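Local coordinates for protein 47 KDA membrane antigen (Treponema pallidum, PDB 1O75) that binds penicillin and has zinc-dependent carboxypeptidase activity on synthetic depsipeptides, possibly acting as a D,D-carboxypeptidase that reduces peptidoglycan cross-linking, at residues Phe50-Arg55 and Lys151-Lys156; Phe67-Glu72 and Met253-Val258; Ser281-Trp286 and Phe302-Gly307. The protein carries 2 engineered substitutions. All blocks are in the same frame, centred on the assembly; numbering follows the deposited sequence.

Interaction 1 of 3, residues Phe50-Arg55 and Lys151-Lys156; sequences FDAVSR and KVHGMK
Val-53 and Val-152 form a hydrogen-bonded pair of antiparallel beta-bridge type, with their CA atoms 4.9 Å apart. Next to it, Ser-54 and Lys-151 make a non-hydrogen-bonded pair whose CA atoms close to 3.8 Å. The short strand 53-56 thereby joins the edge of the long strand 143-163 in a large mixed sheet, and the axes of 53-55 and 151-155 run at 174°, close to ideal antiparallel.

Two backbone hydrogen bonds hold the pairing. Val-53 N donates to Val-152 O at 3.0 Å, a distinctly bent bond with 136° at the hydrogen. In return Val-152 N reaches Val-53 O at 2.8 Å, though the position of that oxygen is less certain. Val-53 is also the centre of an inverse gamma turn, which marks where the chain swings out of the loop and into the strand.

Apolar contact differs on the two faces. On the valine face the side chains meet through their beta carbons, Val-53 CB lying 4.2 Å from Val-152 CB. On the other face Lys-151 lies across its neighbours: with CG anti to the backbone N (chi1 -179°) and the rest of the chain extended, its methylenes pass Ser-54 first, Lys-151 CG lying 3.8 Å from Ser-54 CB, and then Ala-52. The same lysine helps line a xenon pocket together with Glu-72, Leu-74 and Met-104.

Among the polar groups, the imidazole of His-153 is held from outside the pair, its NE2 hydrogen-bonding Glu-72 OE1. The Ala-52 methyl meets both side chains: His-153 ND1 approaches Ala-52 CB at 3.6 Å, and Lys-151 CE presses on the same carbon at 3.5 Å, tighter than usual carbon contact.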
loop_
_atom_site.group_PDB
_atom_site.type_symbol
_atom_site.label_atom_id
_atom_site.label_comp_id
_atom_site.label_asym_id
_atom_site.label_seq_id
_atom_site.Cartn_x
_atom_site.Cartn_y
_atom_site.Cartn_z
ATOM N N PHE B 50 -30.818 2.162 5.456
ATOM C CA PHE B 50 -30.234 0.835 5.295
ATOM C C PHE B 50 -30.685 -0.048 4.132
ATOM O O PHE B 50 -30.440 -1.261 4.142
ATOM C CB PHE B 50 -30.350 0.060 6.615
ATOM C CG PHE B 50 -29.526 0.674 7.726
ATOM C CD1 PHE B 50 -30.055 1.687 8.529
ATOM C CD2 PHE B 50 -28.188 0.298 7.899
ATOM C CE1 PHE B 50 -29.250 2.323 9.497
ATOM C CE2 PHE B 50 -27.373 0.923 8.856
ATOM C CZ PHE B 50 -27.904 1.932 9.654
ATOM N N ASP B 51 -31.313 0.559 3.136
ATOM C CA ASP B 51 -31.766 -0.160 1.942
ATOM C C ASP B 51 -30.552 -0.711 1.208
ATOM O O ASP B 51 -29.450 -0.193 1.363
ATOM C CB ASP B 51 -32.501 0.788 1.012
ATOM C CG ASP B 51 -33.589 1.548 1.716
ATOM O OD1 ASP B 51 -34.774 1.209 1.507
ATOM O OD2 ASP B 51 -33.249 2.476 2.490
ATOM N N ALA B 52 -30.761 -1.738 0.387
ATOM C CA ALA B 52 -29.665 -2.362 -0.356
ATOM C C ALA B 52 -28.708 -1.431 -1.116
ATOM O O ALA B 52 -29.117 -0.634 -1.982
ATOM C CB ALA B 52 -30.222 -3.405 -1.303
ATOM N N VAL B 53 -27.419 -1.569 -0.777
ATOM C CA VAL B 53 -26.311 -0.816 -1.381
ATOM C C VAL B 53 -26.115 -1.165 -2.881
ATOM O O VAL B 53 -25.358 -2.088 -3.177
ATOM C CB VAL B 53 -24.978 -1.141 -0.618
ATOM C CG1 VAL B 53 -23.771 -0.504 -1.312
ATOM C CG2 VAL B 53 -25.065 -0.649 0.821
ATOM N N SER B 54 -26.777 -0.442 -3.800
ATOM C CA SER B 54 -26.669 -0.680 -5.256
ATOM C C SER B 54 -25.857 0.387 -6.008
ATOM O O SER B 54 -26.424 1.325 -6.582
ATOM C CB SER B 54 -28.042 -0.743 -5.907
ATOM O OG SER B 54 -27.894 -0.907 -7.317
ATOM N N ARG B 55 -24.546 0.196 -6.059
ATOM C CA ARG B 55 -23.638 1.160 -6.656
ATOM C C ARG B 55 -22.875 0.780 -7.928
ATOM O O ARG B 55 -22.764 -0.390 -8.295
ATOM C CB ARG B 55 -22.622 1.552 -5.594
ATOM C CG ARG B 55 -21.832 0.349 -5.091
ATOM C CD ARG B 55 -21.101 0.663 -3.789
ATOM N NE ARG B 55 -19.729 1.128 -3.983
ATOM C CZ ARG B 55 -19.031 1.785 -3.055
ATOM N NH1 ARG B 55 -19.586 2.060 -1.879
ATOM N NH2 ARG B 55 -17.776 2.154 -3.289
ATOM N N LYS B 151 -24.793 -4.708 -5.784
ATOM C CA LYS B 151 -25.850 -4.404 -4.835
ATOM C C LYS B 151 -25.653 -5.370 -3.682
ATOM O O LYS B 151 -25.614 -6.580 -3.891
ATOM C CB LYS B 151 -27.217 -4.608 -5.502
ATOM C CG LYS B 151 -28.418 -4.298 -4.629
ATOM C CD LYS B 151 -29.715 -4.403 -5.420
ATOM C CE LYS B 151 -30.912 -4.569 -4.495
ATOM N NZ LYS B 151 -32.213 -4.740 -5.236
ATOM N N VAL B 152 -25.475 -4.828 -2.476
ATOM C CA VAL B 152 -25.274 -5.646 -1.291
ATOM C C VAL B 152 -26.492 -5.479 -0.362
ATOM O O VAL B 152 -26.818 -4.360 0.035
ATOM C CB VAL B 152 -23.990 -5.216 -0.576
ATOM C CG1 VAL B 152 -23.654 -6.224 0.537
ATOM C CG2 VAL B 152 -22.843 -5.118 -1.600
ATOM N N HIS B 153 -27.137 -6.587 -0.006
ATOM C CA HIS B 153 -28.357 -6.554 0.808
ATOM C C HIS B 153 -28.193 -6.726 2.304
ATOM O O HIS B 153 -29.055 -6.291 3.080
ATOM C CB HIS B 153 -29.326 -7.650 0.365
ATOM C CG HIS B 153 -29.784 -7.524 -1.051
ATOM N ND1 HIS B 153 -30.902 -6.972 -1.578
ATOM C CD2 HIS B 153 -29.058 -8.017 -2.114
ATOM C CE1 HIS B 153 -30.832 -7.144 -2.941
ATOM N NE2 HIS B 153 -29.711 -7.778 -3.239
ATOM N N GLY B 154 -27.116 -7.401 2.690
ATOM C CA GLY B 154 -26.880 -7.685 4.085
ATOM C C GLY B 154 -25.853 -8.779 4.291
ATOM O O GLY B 154 -25.010 -9.043 3.428
ATOM N N MET B 155 -25.947 -9.436 5.432
ATOM C CA MET B 155 -24.990 -10.451 5.825
ATOM C C MET B 155 -25.537 -11.866 5.741
ATOM O O MET B 155 -26.641 -12.152 6.206
ATOM C CB MET B 155 -24.496 -10.128 7.244
ATOM C CG MET B 155 -23.745 -8.781 7.318
ATOM S SD MET B 155 -23.888 -8.044 8.952
ATOM C CE MET B 155 -25.453 -7.164 8.715
ATOM N N LYS B 156 -24.756 -12.755 5.135
ATOM C CA LYS B 156 -25.198 -14.140 4.970
ATOM C C LYS B 156 -25.158 -14.946 6.252
ATOM O O LYS B 156 -26.022 -15.797 6.463
ATOM C CB LYS B 156 -24.356 -14.863 3.895
ATOM C CG LYS B 156 -24.586 -14.365 2.480
ATOM C CD LYS B 156 -23.915 -15.287 1.439
ATOM C CE LYS B 156 -22.418 -15.325 1.608
ATOM N NZ LYS B 156 -21.730 -16.305 0.684
#

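Interaction 2 of 3, residues Phe67-Glu72 and Met253-Val258; sequences FQYAVE and MNFNTV
Gln-68 carries this buried contact, laying its side chain along the backbone from Met-253 to Asn-256. A bend at chi2 (-83°) turns the chain against the backbone there, so that Gln-68 CG comes to 3.1 Å from Met-253 O. The amide beyond it is held by several weak or indirect links. Gln-68 NE2 donates to Phe-255 O in a nearly straight (165°) but weak hydrogen bond of 3.2 Å. OE1 accepts from a water that also donates to Asn-254 OD1, while a second water donates both to the backbone Gln-68 O and to Asn-256 OD1. Both waters thus bridge the segments.

Met-253 makes the apolar part. Its thioether sits over one face of the Phe-67 ring, Met-253 SD lying 4.0 Å from the centroid, and CE follows over the same ring in a CH-pi contact. Phe-67 is further packed edge-to-face by Phe-63.

Tyr-69 reaches across with its hydroxyl and the ring edge beside it. Tyr-69 OH donates to Asn-256 O at 2.7 Å, from well above the carbonyl plane (45° out of it), and the same OH lies 3.2 Å from Phe-255 CD2. Asn-256 and Thr-257 form a classic beta bulge in their own sheet, and Tyr-69 OH bonds to the first of them.

These bonds join the start of strand 69-85, in the large mixed sheet, to the start of strand 255-262, in a four-stranded antiparallel sheet. Side chains and waters, with a Met-aromatic contact beside them, make up the junction, consistent with an interface between domains.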
loop_
_atom_site.group_PDB
_atom_site.type_symbol
_atom_site.label_atom_id
_atom_site.label_comp_id
_atom_site.label_asym_id
_atom_site.label_seq_id
_atom_site.Cartn_x
_atom_site.Cartn_y
_atom_site.Cartn_z
ATOM N N PHE B 67 -18.163 -13.353 -0.033
ATOM C CA PHE B 67 -17.997 -14.354 0.997
ATOM C C PHE B 67 -18.943 -14.228 2.196
ATOM O O PHE B 67 -19.594 -15.203 2.581
ATOM C CB PHE B 67 -16.544 -14.349 1.459
ATOM C CG PHE B 67 -15.579 -14.719 0.373
ATOM C CD1 PHE B 67 -15.399 -16.057 0.016
ATOM C CD2 PHE B 67 -14.892 -13.732 -0.334
ATOM C CE1 PHE B 67 -14.540 -16.411 -1.037
ATOM C CE2 PHE B 67 -14.028 -14.072 -1.396
ATOM C CZ PHE B 67 -13.858 -15.415 -1.741
ATOM N N GLN B 68 -19.019 -13.034 2.779
ATOM C CA GLN B 68 -19.858 -12.813 3.959
ATOM C C GLN B 68 -21.175 -12.096 3.698
ATOM O O GLN B 68 -22.061 -12.101 4.562
ATOM C CB GLN B 68 -19.072 -12.002 5.006
ATOM C CG GLN B 68 -18.053 -12.807 5.786
ATOM C CD GLN B 68 -18.685 -13.532 6.937
ATOM O OE1 GLN B 68 -18.942 -14.804 6.756
ATOM N NE2 GLN B 68 -18.968 -12.937 7.988
ATOM N N TYR B 69 -21.309 -11.478 2.531
ATOM C CA TYR B 69 -22.505 -10.699 2.214
ATOM C C TYR B 69 -23.371 -11.254 1.081
ATOM O O TYR B 69 -22.881 -12.009 0.233
ATOM C CB TYR B 69 -22.083 -9.265 1.865
ATOM C CG TYR B 69 -21.235 -8.624 2.959
ATOM C CD1 TYR B 69 -21.831 -7.973 4.051
ATOM C CD2 TYR B 69 -19.840 -8.713 2.929
ATOM C CE1 TYR B 69 -21.040 -7.425 5.106
ATOM C CE2 TYR B 69 -19.050 -8.166 3.965
ATOM C CZ TYR B 69 -19.663 -7.534 5.046
ATOM O OH TYR B 69 -18.898 -7.049 6.076
ATOM N N ALA B 70 -24.644 -10.850 1.074
ATOM C CA ALA B 70 -25.613 -11.244 0.041
ATOM C C ALA B 70 -25.391 -10.211 -1.050
ATOM O O ALA B 70 -25.806 -9.054 -0.928
ATOM C CB ALA B 70 -27.056 -11.162 0.588
ATOM N N VAL B 71 -24.734 -10.624 -2.125
ATOM C CA VAL B 71 -24.378 -9.696 -3.194
ATOM C C VAL B 71 -24.941 -10.023 -4.566
ATOM O O VAL B 71 -25.039 -11.197 -4.933
ATOM C CB VAL B 71 -22.838 -9.674 -3.363
ATOM C CG1 VAL B 71 -22.428 -8.735 -4.529
ATOM C CG2 VAL B 71 -22.180 -9.284 -2.047
ATOM N N GLU B 72 -25.293 -8.987 -5.322
ATOM C CA GLU B 72 -25.734 -9.173 -6.705
ATOM C C GLU B 72 -24.869 -8.247 -7.537
ATOM O O GLU B 72 -24.535 -7.134 -7.104
ATOM C CB GLU B 72 -27.203 -8.775 -6.922
ATOM C CG GLU B 72 -28.217 -9.704 -6.290
ATOM C CD GLU B 72 -29.637 -9.225 -6.533
ATOM O OE1 GLU B 72 -29.969 -8.091 -6.131
ATOM O OE2 GLU B 72 -30.417 -9.974 -7.138
ATOM N N MET B 253 -12.716 -12.733 6.631
ATOM C CA MET B 253 -13.664 -13.688 6.033
ATOM C C MET B 253 -14.797 -14.002 7.016
ATOM O O MET B 253 -15.757 -14.677 6.667
ATOM C CB MET B 253 -12.963 -14.980 5.604
ATOM C CG MET B 253 -12.099 -14.815 4.338
ATOM S SD MET B 253 -13.075 -14.319 2.885
ATOM C CE MET B 253 -11.919 -13.390 1.996
ATOM N N ASN B 254 -14.666 -13.515 8.245
ATOM C CA ASN B 254 -15.712 -13.687 9.257
ATOM C C ASN B 254 -16.271 -12.333 9.715
ATOM O O ASN B 254 -17.176 -12.255 10.567
ATOM C CB ASN B 254 -15.149 -14.474 10.434
ATOM C CG ASN B 254 -15.117 -15.962 10.136
ATOM O OD1 ASN B 254 -16.165 -16.587 10.002
ATOM N ND2 ASN B 254 -13.927 -16.515 9.982
ATOM N N PHE B 255 -15.728 -11.264 9.137
ATOM C CA PHE B 255 -16.172 -9.913 9.481
ATOM C C PHE B 255 -17.584 -9.621 9.008
ATOM O O PHE B 255 -17.946 -9.882 7.855
ATOM C CB PHE B 255 -15.243 -8.871 8.860
ATOM C CG PHE B 255 -15.694 -7.451 9.080
ATOM C CD1 PHE B 255 -15.391 -6.785 10.272
ATOM C CD2 PHE B 255 -16.389 -6.769 8.080
ATOM C CE1 PHE B 255 -15.766 -5.451 10.459
ATOM C CE2 PHE B 255 -16.775 -5.430 8.253
ATOM C CZ PHE B 255 -16.455 -4.770 9.453
ATOM N N ASN B 256 -18.378 -9.018 9.887
ATOM C CA ASN B 256 -19.734 -8.669 9.515
ATOM C C ASN B 256 -19.987 -7.161 9.408
ATOM O O ASN B 256 -20.348 -6.652 8.343
ATOM C CB ASN B 256 -20.722 -9.238 10.534
ATOM C CG ASN B 256 -21.176 -10.641 10.194
ATOM O OD1 ASN B 256 -21.275 -10.984 9.032
ATOM N ND2 ASN B 256 -21.492 -11.445 11.213
ATOM N N THR B 257 -19.787 -6.439 10.511
ATOM C CA THR B 257 -20.125 -5.022 10.492
ATOM C C THR B 257 -19.460 -4.206 11.600
ATOM O O THR B 257 -18.622 -4.728 12.362
ATOM C CB THR B 257 -21.680 -4.923 10.539
ATOM O OG1 THR B 257 -22.106 -3.585 10.263
ATOM C CG2 THR B 257 -22.220 -5.399 11.923
ATOM N N VAL B 258 -19.812 -2.917 11.671
ATOM C CA VAL B 258 -19.250 -2.025 12.680
ATOM C C VAL B 258 -20.332 -1.134 13.272
ATOM O O VAL B 258 -21.175 -0.589 12.545
ATOM C CB VAL B 258 -18.194 -1.040 12.091
ATOM C CG1 VAL B 258 -17.392 -0.378 13.242
ATOM C CG2 VAL B 258 -17.278 -1.749 11.152
HETATM O O HOH W 1 -22.142 -12.836 7.214
HETATM O O HOH W 2 -18.649 -16.138 9.135
#

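Interaction 3 of 3, residues Ser281-Trp286 and Phe302-Gly307; sequences SADSWW and FDRFKG
Arg-304 carries CG between its backbone N and carbonyl carbon (chi1 62°), a crowded position, and then runs extended to NE; Asp-283, with CG beside its own backbone N (chi1 -50°), comes to meet it from the opposite direction. The result is a bidentate, side-on salt bridge. It ties the loop just ahead of strand 284-285 to a short 3-10 turn at 303-304, both in domain C of Tp47.

Each carboxylate oxygen takes one nitrogen. Arg-304 NH2 donates to Asp-283 OD1 at 2.8 Å, lying on the syn side of that oxygen and close to the guanidinium plane. Arg-304 NE donates to Asp-283 OD2, also at 2.8 Å, through the syn lone pair. The two flat groups are twisted 36° against each other, which is less than coplanar but leaves both bonds fairly straight.

Both groups have second partners. OD2 also accepts the backbone N of Lys-279, and Arg-304 NH2 also donates to Asp-46 O, which links it to that loop.

Aromatic and methyl groups lie beside the charges. Ala-282 CB lies 3.7 Å from Arg-304 NH2, obliquely to the guanidinium. Phe-305 offers its ring face to the aliphatic part of Arg-304, with Arg-304 CG over the centre of the Phe-305 ring. Asp-283 OD1 sits at the edge of two rings, 4.1 Å from Phe-302 CE2 and 3.6 Å from Phe-305 CE2.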
loop_
_atom_site.group_PDB
_atom_site.type_symbol
_atom_site.label_atom_id
_atom_site.label_comp_id
_atom_site.label_asym_id
_atom_site.label_seq_id
_atom_site.Cartn_x
_atom_site.Cartn_y
_atom_site.Cartn_z
ATOM N N SER B 281 -18.646 -1.528 2.584
ATOM C CA SER B 281 -18.325 -0.945 1.291
ATOM C C SER B 281 -18.686 0.532 1.294
ATOM O O SER B 281 -17.889 1.366 0.905
ATOM C CB SER B 281 -19.054 -1.664 0.162
ATOM O OG SER B 281 -18.574 -1.155 -1.059
ATOM N N ALA B 282 -19.878 0.871 1.750
ATOM C CA ALA B 282 -20.229 2.282 1.813
ATOM C C ALA B 282 -19.554 2.950 3.025
ATOM O O ALA B 282 -19.030 4.056 2.914
ATOM C CB ALA B 282 -21.760 2.443 1.910
ATOM N N ASP B 283 -19.537 2.262 4.171
ATOM C CA ASP B 283 -18.989 2.840 5.407
ATOM C C ASP B 283 -17.743 2.181 5.958
ATOM O O ASP B 283 -17.077 2.739 6.848
ATOM C CB ASP B 283 -20.059 2.811 6.508
ATOM C CG ASP B 283 -21.380 3.380 6.041
ATOM O OD1 ASP B 283 -21.366 4.419 5.354
ATOM O OD2 ASP B 283 -22.429 2.790 6.350
ATOM N N SER B 284 -17.440 0.982 5.468
ATOM C CA SER B 284 -16.254 0.279 5.943
ATOM C C SER B 284 -15.647 -0.502 4.793
ATOM O O SER B 284 -16.341 -0.863 3.846
ATOM C CB SER B 284 -16.587 -0.683 7.090
ATOM O OG SER B 284 -17.633 -1.594 6.767
ATOM N N TRP B 285 -14.351 -0.762 4.882
ATOM C CA TRP B 285 -13.712 -1.498 3.811
ATOM C C TRP B 285 -12.409 -2.113 4.269
ATOM O O TRP B 285 -11.824 -1.712 5.301
ATOM C CB TRP B 285 -13.504 -0.584 2.593
ATOM C CG TRP B 285 -12.784 0.683 2.901
ATOM C CD1 TRP B 285 -11.438 0.906 2.807
ATOM C CD2 TRP B 285 -13.358 1.896 3.425
ATOM N NE1 TRP B 285 -11.137 2.176 3.244
ATOM C CE2 TRP B 285 -12.293 2.806 3.631
ATOM C CE3 TRP B 285 -14.661 2.298 3.743
ATOM C CZ2 TRP B 285 -12.493 4.096 4.148
ATOM C CZ3 TRP B 285 -14.862 3.583 4.260
ATOM C CH2 TRP B 285 -13.783 4.462 4.456
ATOM N N TRP B 286 -11.998 -3.142 3.530
ATOM C CA TRP B 286 -10.751 -3.837 3.801
ATOM C C TRP B 286 -10.322 -4.508 2.496
ATOM O O TRP B 286 -11.143 -4.655 1.586
ATOM C CB TRP B 286 -10.912 -4.880 4.928
ATOM C CG TRP B 286 -12.099 -5.800 4.838
ATOM C CD1 TRP B 286 -13.256 -5.716 5.572
ATOM C CD2 TRP B 286 -12.237 -6.967 4.013
ATOM N NE1 TRP B 286 -14.095 -6.753 5.255
ATOM C CE2 TRP B 286 -13.504 -7.538 4.304
ATOM C CE3 TRP B 286 -11.419 -7.589 3.065
ATOM C CZ2 TRP B 286 -13.973 -8.697 3.676
ATOM C CZ3 TRP B 286 -11.886 -8.756 2.433
ATOM C CH2 TRP B 286 -13.159 -9.292 2.748
ATOM N N PHE B 302 -25.247 11.682 5.801
ATOM C CA PHE B 302 -26.033 10.513 5.410
ATOM C C PHE B 302 -27.197 10.358 6.366
ATOM O O PHE B 302 -27.067 10.634 7.554
ATOM C CB PHE B 302 -25.194 9.231 5.458
ATOM C CG PHE B 302 -24.099 9.149 4.402
ATOM C CD1 PHE B 302 -23.961 10.126 3.410
ATOM C CD2 PHE B 302 -23.220 8.065 4.400
ATOM C CE1 PHE B 302 -22.954 10.018 2.426
ATOM C CE2 PHE B 302 -22.226 7.940 3.440
ATOM C CZ PHE B 302 -22.087 8.922 2.442
ATOM N N ASP B 303 -28.336 9.896 5.873
ATOM C CA ASP B 303 -29.483 9.734 6.762
ATOM C C ASP B 303 -29.222 8.780 7.920
ATOM O O ASP B 303 -29.715 9.009 9.034
ATOM C CB ASP B 303 -30.711 9.252 5.997
ATOM C CG ASP B 303 -31.198 10.260 4.966
ATOM O OD1 ASP B 303 -30.898 11.469 5.094
ATOM O OD2 ASP B 303 -31.889 9.827 4.028
ATOM N N ARG B 304 -28.453 7.708 7.680
ATOM C CA ARG B 304 -28.195 6.764 8.760
ATOM C C ARG B 304 -27.269 7.315 9.837
ATOM O O ARG B 304 -27.062 6.665 10.862
ATOM C CB ARG B 304 -27.641 5.435 8.218
ATOM C CG ARG B 304 -26.290 5.504 7.470
ATOM C CD ARG B 304 -25.959 4.102 6.835
ATOM N NE ARG B 304 -24.802 4.192 5.938
ATOM C CZ ARG B 304 -24.848 4.679 4.697
ATOM N NH1 ARG B 304 -25.999 5.092 4.191
ATOM N NH2 ARG B 304 -23.730 4.843 3.987
ATOM N N PHE B 305 -26.702 8.492 9.597
ATOM C CA PHE B 305 -25.812 9.151 10.563
ATOM C C PHE B 305 -26.383 10.515 11.000
ATOM O O PHE B 305 -25.668 11.376 11.508
ATOM C CB PHE B 305 -24.402 9.345 9.965
ATOM C CG PHE B 305 -23.737 8.045 9.568
ATOM C CD1 PHE B 305 -23.725 6.977 10.448
ATOM C CD2 PHE B 305 -23.140 7.893 8.311
ATOM C CE1 PHE B 305 -23.131 5.748 10.088
ATOM C CE2 PHE B 305 -22.535 6.674 7.931
ATOM C CZ PHE B 305 -22.532 5.598 8.817
ATOM N N LYS B 306 -27.680 10.689 10.804
ATOM C CA LYS B 306 -28.339 11.945 11.143
ATOM C C LYS B 306 -28.022 12.381 12.576
ATOM O O LYS B 306 -28.256 11.629 13.513
ATOM C CB LYS B 306 -29.858 11.796 10.979
ATOM C CG LYS B 306 -30.601 13.110 11.165
ATOM C CD LYS B 306 -32.118 12.947 11.062
ATOM C CE LYS B 306 -32.808 14.246 11.478
ATOM N NZ LYS B 306 -34.267 14.238 11.165
ATOM N N GLY B 307 -27.468 13.582 12.721
ATOM C CA GLY B 307 -27.146 14.112 14.034
ATOM C C GLY B 307 -25.694 13.925 14.425
ATOM O O GLY B 307 -25.248 14.443 15.451
#

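Overall arrangement
Interactions 1 and 2 share a sheet through strands 143-163 and 69-85, their centres about 10 Å apart: Lys-151 N meets Glu-72 O at 2.8 Å and Lys-156 N meets Gln-68 O at 2.8 Å, both probable hydrogen bonds. Lys-151 and Glu-72 also share a xenon pocket, the xenon lying about 4 Å from the Lys-151 side chain. Interaction 3 lies about 12 Å, centre to centre, from interaction 1, which it touches where Phe-50 CE1 packs on Arg-304 CB at 3.7 Å. Its centre is about 15 Å from that of interaction 2, and there Phe-255 CD2 lies 3.6 Å from Trp-286 NE1. A different xenon lies about 7 Å from the Phe-305 side chain.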